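Side-chain contacts in cellulosomal scaffoldin adaptor protein B (Acetivibrio cellulolyticus, PDB 4UYP), which links, through the calcium-binding type I dockerin domain described here, the adaptor scaffoldin of a bacterial cellulosome to a cohesin of the cell-surface anchoring scaffoldin ScaC: residues D42-G47 and I51-L56; N30-P33 and G37-A40. The protein carries 2 engineered substitutions. All coordinates share one frame; numbering follows the deposited sequence. Where two conformers were deposited one is given.

Contacts 1 and 2 follow one another along the chain, and both are largely buried, contact 1 nearer the middle of the domain. Helix 37-41 ties them together: it supplies one side of contact 2, and the loop that follows it supplies one side of contact 1. Their chemistry differs sharply. Residues 42-47 and 51-56 are joined by carboxylates and amides gathered round a calcium ion, with a little apolar packing behind. Residues 30-33 and 37-40 meet through one aromatic ring, a glycine backbone and a methionine. Contact 1 also borders the bound cohesin, whereas no other protein chain of the assembly touches contact 2.

Contact 1. Residues D42-G47 and I51-L56; sequences DVDGNG and INDAVL. With CA (calcium ion), chain K; SO4 (sulfate ion), chain F.
Val43 and Asp53 bring their CA atoms to 5.6 Å where the type I turn Asp42-Gly45 lies beside the start of helix 51-61. A calcium ion sits between the polar side chains. Asp53 grips it with both oxygens, OD1 at 2.6 Å and OD2 at 2.4 Å from the metal, while Asp42, Asp44 and Asn46 each offer OD1. Water 1 and the carbonyl O of Ser48 bring the coordination to seven oxygens, the number usual in an EF-hand loop. Short side chains carrying an oxygen suit a tight turn because they reach the ion directly; Gly47 N also fixes the Asp42 carboxylate by bonding to OD2. Asn46 ND2 donates to sulfate O4 at 2.7 Å, the sulfate probably coming from the crystallisation liquor. Asp44 has its CG between the backbone N and the carbonyl carbon (chi1 77°), and its carboxylate stands nearly perpendicular to that of Asp53. Its OD1 also accepts from Asn46 N, forming an Asx turn, while OD2 accepts from Asn52 ND2 at 3.0 Å, from above the carboxylate plane. Water 1 donates to Asn52 OD1 at 2.7 Å, making Asn52 a second-shell support; its ND2 also bonds Gly125 O of the ScaC chain. Asp53 OD1 accepts a nearly straight bond (171°) from Asp44 N, and OD2 accepts from Lys50 N. The Val43 methyl CG2 packs on the Leu56 methylene CB at 3.7 Å, and Leu56 CD1 reaches Asp44 CB, as suits apolar side chains on the buried side of the loop. Phe68 lies against Val43, and the loop leads from helix 37-41 into helix 51-61.

Contact 2. Residues N30-P33 and G37-A40; sequences NEFP and GMLA
Phe32 and Met38 send their side chains across each other at about a right angle, the thioether lying at the edge of the ring. In the methionine conformer described, one of two deposited, SD stands 5.5 Å from the centroid of the Phe32 ring and 83° off the ring normal, a Met-aromatic contact; the exact place of the methyl CE is doubtful. Met38 starts with CG anti to the backbone N (chi1 -169°) and then bends at its next two torsions, a flexibility that lets an unbranched side chain curl back to the ring. Glycine suits position 37 because a CB there would point at Phe32 and run into its CB; as it is, Phe32 CB comes to 3.8 Å from Gly37 CA. Phe32 CD2 lies 3.7 Å from Gly37 C. The contact packs the linker that follows helix 15-26 of the dockerin against the start of helix 37-41, and the latter helix runs straight into the calcium loop that begins at Asp42. Phe32, whose large ring suits a buried place, also meets the ring of Tyr24 with the two planes only about 15° apart, and it touches Ile49, which reaches Met38 as well.

Contact 1. Residues D42-G47 and I51-L56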
ATOM      1  N   ASP B  42       6.938  20.175   2.301  1.00 13.70           N
ATOM      2  CA  ASP B  42       7.953  19.566   1.490  1.00 12.55           C
ATOM      3  C   ASP B  42       9.262  20.419   1.595  1.00 14.07           C
ATOM      4  O   ASP B  42       9.677  21.068   0.581  1.00 14.41           O
ATOM      5  CB  ASP B  42       7.484  19.383  -0.002  1.00 14.20           C
ATOM      6  CG  ASP B  42       8.529  18.745  -0.833  1.00 15.79           C
ATOM      7  OD1 ASP B  42       9.434  17.984  -0.325  1.00 14.41           O
ATOM      8  OD2 ASP B  42       8.500  18.931  -2.075  1.00 18.36           O
ATOM      9  N   VAL B  43       9.887  20.355   2.750  1.00 12.52           N
ATOM     10  CA  VAL B  43      10.983  21.277   3.005  1.00 12.83           C
ATOM     11  C   VAL B  43      12.251  20.828   2.308  1.00 15.16           C
ATOM     12  O   VAL B  43      13.203  21.661   2.239  1.00 15.97           O
ATOM     13  CB  VAL B  43      11.164  21.525   4.498  1.00 11.86           C
ATOM     14  CG1 VAL B  43       9.976  22.224   5.092  1.00 13.08           C
ATOM     15  CG2 VAL B  43      11.330  20.218   5.300  1.00 12.62           C
ATOM     16  N   ASP B  44      12.419  19.586   1.854  1.00 14.57           N
ATOM     17  CA  ASP B  44      13.561  19.281   0.969  1.00 18.31           C
ATOM     18  C   ASP B  44      13.288  19.567  -0.542  1.00 17.90           C
ATOM     19  O   ASP B  44      14.198  19.446  -1.351  1.00 21.95           O
ATOM     20  CB  ASP B  44      14.182  17.912   1.286  1.00 17.02           C
ATOM     21  CG  ASP B  44      13.353  16.699   0.731  1.00 14.34           C
ATOM     22  OD1 ASP B  44      12.247  16.980   0.212  1.00 14.18           O
ATOM     23  OD2 ASP B  44      13.991  15.620   0.742  1.00 15.12           O
ATOM     24  N   GLY B  45      12.116  19.961  -0.866  1.00 16.43           N
ATOM     25  CA  GLY B  45      11.723  20.403  -2.180  1.00 18.82           C
ATOM     26  C   GLY B  45      11.754  19.292  -3.204  1.00 22.91           C
ATOM     27  O   GLY B  45      11.829  19.556  -4.405  1.00 22.61           O
ATOM     28  N   ASN B  46      11.664  18.032  -2.753  1.00 19.69           N
ATOM     29  CA  ASN B  46      11.743  16.920  -3.744  1.00 20.95           C
ATOM     30  C   ASN B  46      10.462  16.542  -4.364  1.00 21.71           C
ATOM     31  O   ASN B  46      10.483  15.726  -5.344  1.00 24.73           O
ATOM     32  CB  ASN B  46      12.479  15.706  -3.149  1.00 20.22           C
ATOM     33  CG  ASN B  46      11.618  14.916  -2.159  1.00 14.66           C
ATOM     34  OD1 ASN B  46      10.626  15.353  -1.663  1.00 15.26           O
ATOM     35  ND2 ASN B  46      12.058  13.734  -1.913  1.00 18.67           N
ATOM     36  N   GLY B  47       9.342  17.115  -3.948  1.00 18.19           N
ATOM     37  CA  GLY B  47       8.060  16.844  -4.531  1.00 17.28           C
ATOM     38  C   GLY B  47       7.162  15.841  -3.846  1.00 17.93           C
ATOM     39  O   GLY B  47       5.980  15.741  -4.175  1.00 18.47           O
ATOM     40  N   ILE B  51       9.259  11.047   5.602  1.00  9.95           N
ATOM     41  CA  ILE B  51       9.634  11.248   6.981  1.00 10.66           C
ATOM     42  C   ILE B  51      10.783  12.259   7.164  1.00 10.31           C
ATOM     43  O   ILE B  51      10.842  12.885   8.237  1.00 10.87           O
ATOM     44  CB  ILE B  51       9.944   9.836   7.685  1.00  9.41           C
ATOM     45  CG1 ILE B  51      10.014   9.944   9.252  1.00  9.83           C
ATOM     46  CG2 ILE B  51      11.214   9.229   7.137  1.00  9.95           C
ATOM     47  CD1 ILE B  51       8.764  10.528   9.870  1.00 12.26           C
ATOM     48  N   ASN B  52      11.689  12.322   6.185  1.00 10.08           N
ATOM     49  CA  ASN B  52      12.771  13.268   6.471  1.00 10.57           C
ATOM     50  C   ASN B  52      12.293  14.704   6.408  1.00 11.31           C
ATOM     51  O   ASN B  52      12.921  15.531   7.086  1.00 11.34           O
ATOM     52  CB  ASN B  52      13.878  13.067   5.428  1.00 10.91           C
ATOM     53  CG  ASN B  52      13.474  13.528   4.044  1.00 11.55           C
ATOM     54  OD1 ASN B  52      12.403  13.186   3.512  1.00 11.69           O
ATOM     55  ND2 ASN B  52      14.344  14.350   3.398  1.00 13.51           N
ATOM     56  N   ASP B  53      11.198  15.023   5.731  1.00 10.31           N
ATOM     57  CA  ASP B  53      10.645  16.398   5.815  1.00 10.65           C
ATOM     58  C   ASP B  53      10.275  16.685   7.226  1.00 11.38           C
ATOM     59  O   ASP B  53      10.479  17.787   7.731  1.00 11.58           O
ATOM     60  CB  ASP B  53       9.456  16.557   4.893  1.00 11.09           C
ATOM     61  CG  ASP B  53       9.791  16.405   3.441  1.00 11.68           C
ATOM     62  OD1 ASP B  53      10.611  17.179   2.864  1.00 12.56           O
ATOM     63  OD2 ASP B  53       9.184  15.542   2.707  1.00 11.72           O
ATOM     64  N   ALA B  54       9.692  15.673   7.965  1.00 10.68           N
ATOM     65  CA  ALA B  54       9.263  15.951   9.323  1.00 10.95           C
ATOM     66  C   ALA B  54      10.511  16.199  10.217  1.00 10.38           C
ATOM     67  O   ALA B  54      10.462  17.114  11.039  1.00 11.07           O
ATOM     68  CB  ALA B  54       8.464  14.672   9.824  1.00 10.98           C
ATOM     69  N   VAL B  55      11.550  15.403  10.055  1.00 11.29           N
ATOM     70  CA  VAL B  55      12.699  15.570  10.912  0.50 10.48           C
ATOM     71  C   VAL B  55      13.457  16.860  10.571  1.00 11.06           C
ATOM     72  O   VAL B  55      13.970  17.491  11.506  1.00 11.55           O
ATOM     73  CB  VAL B  55      13.572  14.326  10.968  0.50 10.45           C
ATOM     74  CG1 VAL B  55      14.535  14.182   9.767  0.50  8.55           C
ATOM     75  CG2 VAL B  55      14.190  14.173  12.340  0.50 10.92           C
ATOM     76  N   LEU B  56      13.405  17.263   9.292  1.00 11.53           N
ATOM     77  CA  LEU B  56      13.976  18.580   8.939  1.00 11.50           C
ATOM     78  C   LEU B  56      13.248  19.684   9.618  1.00 12.28           C
ATOM     79  O   LEU B  56      13.904  20.640  10.128  1.00 11.99           O
ATOM     80  CB  LEU B  56      14.019  18.740   7.420  1.00 11.27           C
ATOM     81  CG  LEU B  56      15.088  17.913   6.668  1.00 12.47           C
ATOM     82  CD1 LEU B  56      14.827  17.907   5.166  1.00 12.85           C
ATOM     83  CD2 LEU B  56      16.545  18.451   6.929  1.00 13.39           C
TER
HETATM   84 CA    CA K 200      10.154  16.048   0.610  1.00 13.19          CA
HETATM   85  S   SO4 F1146      14.828  11.949  -4.339  1.00 32.31           S
HETATM   86  O1  SO4 F1146      16.242  11.867  -3.781  1.00 37.04           O
HETATM   87  O2  SO4 F1146      14.464  10.516  -4.495  1.00 40.55           O
HETATM   88  O3  SO4 F1146      15.041  12.599  -5.718  1.00 38.37           O
HETATM   89  O4  SO4 F1146      13.933  12.738  -3.503  1.00 44.34           O
HETATM   90  O   HOH W   1      11.553  14.142   1.117  1.00 11.66           O

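Contact 2. Residues N30-P33 and G37-A40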
ATOM      1  N   ASN B  30      -4.777  12.671   5.526  1.00 19.84           N
ATOM      2  CA  ASN B  30      -4.583  12.537   4.100  1.00 21.89           C
ATOM      3  C   ASN B  30      -4.390  13.903   3.394  1.00 21.68           C
ATOM      4  O   ASN B  30      -4.116  13.962   2.201  1.00 23.79           O
ATOM      5  CB  ASN B  30      -5.893  11.907   3.516  1.00 23.14           C
ATOM      6  CG  ASN B  30      -6.015  10.455   3.896  1.00 25.80           C
ATOM      7  OD1 ASN B  30      -4.989   9.796   3.875  1.00 25.60           O
ATOM      8  ND2 ASN B  30      -7.152  10.017   4.366  1.00 32.21           N
ATOM      9  N   GLU B  31      -4.489  14.921   4.185  1.00 21.67           N
ATOM     10  CA  GLU B  31      -4.293  16.272   3.685  1.00 24.16           C
ATOM     11  C   GLU B  31      -4.024  17.140   4.827  1.00 22.90           C
ATOM     12  O   GLU B  31      -4.229  16.793   6.000  1.00 26.13           O
ATOM     13  CB  GLU B  31      -5.530  16.712   2.848  1.00 28.49           C
ATOM     14  CG  GLU B  31      -6.653  17.109   3.776  1.00 40.14           C
ATOM     15  CD  GLU B  31      -7.943  17.482   3.048  1.00 52.14           C
ATOM     16  OE1 GLU B  31      -8.220  16.887   1.984  1.00 52.33           O
ATOM     17  OE2 GLU B  31      -8.665  18.361   3.568  1.00 58.12           O
ATOM     18  N   PHE B  32      -3.464  18.321   4.581  1.00 25.04           N
ATOM     19  CA  PHE B  32      -3.250  19.287   5.610  1.00 21.81           C
ATOM     20  C   PHE B  32      -4.449  20.334   5.588  1.00 24.39           C
ATOM     21  O   PHE B  32      -4.851  20.670   4.539  1.00 28.48           O
ATOM     22  CB  PHE B  32      -1.890  19.986   5.388  1.00 23.19           C
ATOM     23  CG  PHE B  32      -0.685  19.069   5.495  1.00 22.11           C
ATOM     24  CD1 PHE B  32      -0.202  18.663   6.748  1.00 24.44           C
ATOM     25  CD2 PHE B  32      -0.079  18.573   4.394  1.00 19.25           C
ATOM     26  CE1 PHE B  32       0.925  17.844   6.800  1.00 21.12           C
ATOM     27  CE2 PHE B  32       1.056  17.731   4.461  1.00 20.24           C
ATOM     28  CZ  PHE B  32       1.535  17.358   5.693  1.00 18.74           C
ATOM     29  N   PRO B  33      -5.058  20.683   6.741  1.00 32.70           N
ATOM     30  CA  PRO B  33      -5.888  21.899   6.953  1.00 35.93           C
ATOM     31  C   PRO B  33      -4.992  23.204   7.068  1.00 36.12           C
ATOM     32  O   PRO B  33      -4.841  23.926   8.094  1.00 48.86           O
ATOM     33  CB  PRO B  33      -6.659  21.630   8.224  1.00 35.17           C
ATOM     34  CG  PRO B  33      -5.837  20.641   8.971  1.00 38.48           C
ATOM     35  CD  PRO B  33      -4.898  19.926   7.999  1.00 34.78           C
ATOM     36  N   GLY B  37      -0.463  23.719   2.991  1.00 17.15           N
ATOM     37  CA  GLY B  37       0.298  22.781   3.935  1.00 15.89           C
ATOM     38  C   GLY B  37       1.114  21.843   3.120  1.00 16.38           C
ATOM     39  O   GLY B  37       2.228  21.479   3.564  1.00 16.17           O
ATOM     40  N   MET B  38       0.649  21.307   1.995  1.00 16.44           N
ATOM     41  CA  MET B  38       1.454  20.363   1.261  0.50 20.44           C
ATOM     42  C   MET B  38       2.772  20.956   0.757  1.00 20.70           C
ATOM     43  O   MET B  38       3.842  20.366   0.908  1.00 20.82           O
ATOM     44  CB  MET B  38       0.609  19.726   0.132  0.50 21.71           C
ATOM     45  CG  MET B  38       1.284  18.544  -0.503  0.50 23.91           C
ATOM     46  SD  MET B  38       0.934  16.979   0.312  0.50 25.90           S
ATOM     47  CE  MET B  38       0.965  17.462   1.989  0.50 27.07           C
ATOM     48  N   LEU B  39       2.730  22.170   0.160  1.00 18.94           N
ATOM     49  CA  LEU B  39       3.925  22.783  -0.305  1.00 19.15           C
ATOM     50  C   LEU B  39       4.815  23.177   0.907  1.00 16.31           C
ATOM     51  O   LEU B  39       6.066  23.079   0.847  1.00 21.36           O
ATOM     52  CB  LEU B  39       3.553  24.092  -1.012  1.00 24.12           C
ATOM     53  CG  LEU B  39       3.505  24.047  -2.539  1.00 31.06           C
ATOM     54  CD1 LEU B  39       3.659  22.731  -3.279  1.00 32.73           C
ATOM     55  CD2 LEU B  39       2.267  24.876  -2.936  1.00 34.93           C
ATOM     56  N   ALA B  40       4.198  23.616   2.014  1.00 15.35           N
ATOM     57  CA  ALA B  40       4.985  24.035   3.177  1.00 15.17           C
ATOM     58  C   ALA B  40       5.692  22.803   3.813  1.00 15.04           C
ATOM     59  O   ALA B  40       6.750  22.955   4.408  1.00 15.72           O
ATOM     60  CB  ALA B  40       4.129  24.748   4.196  1.00 16.90           C
TER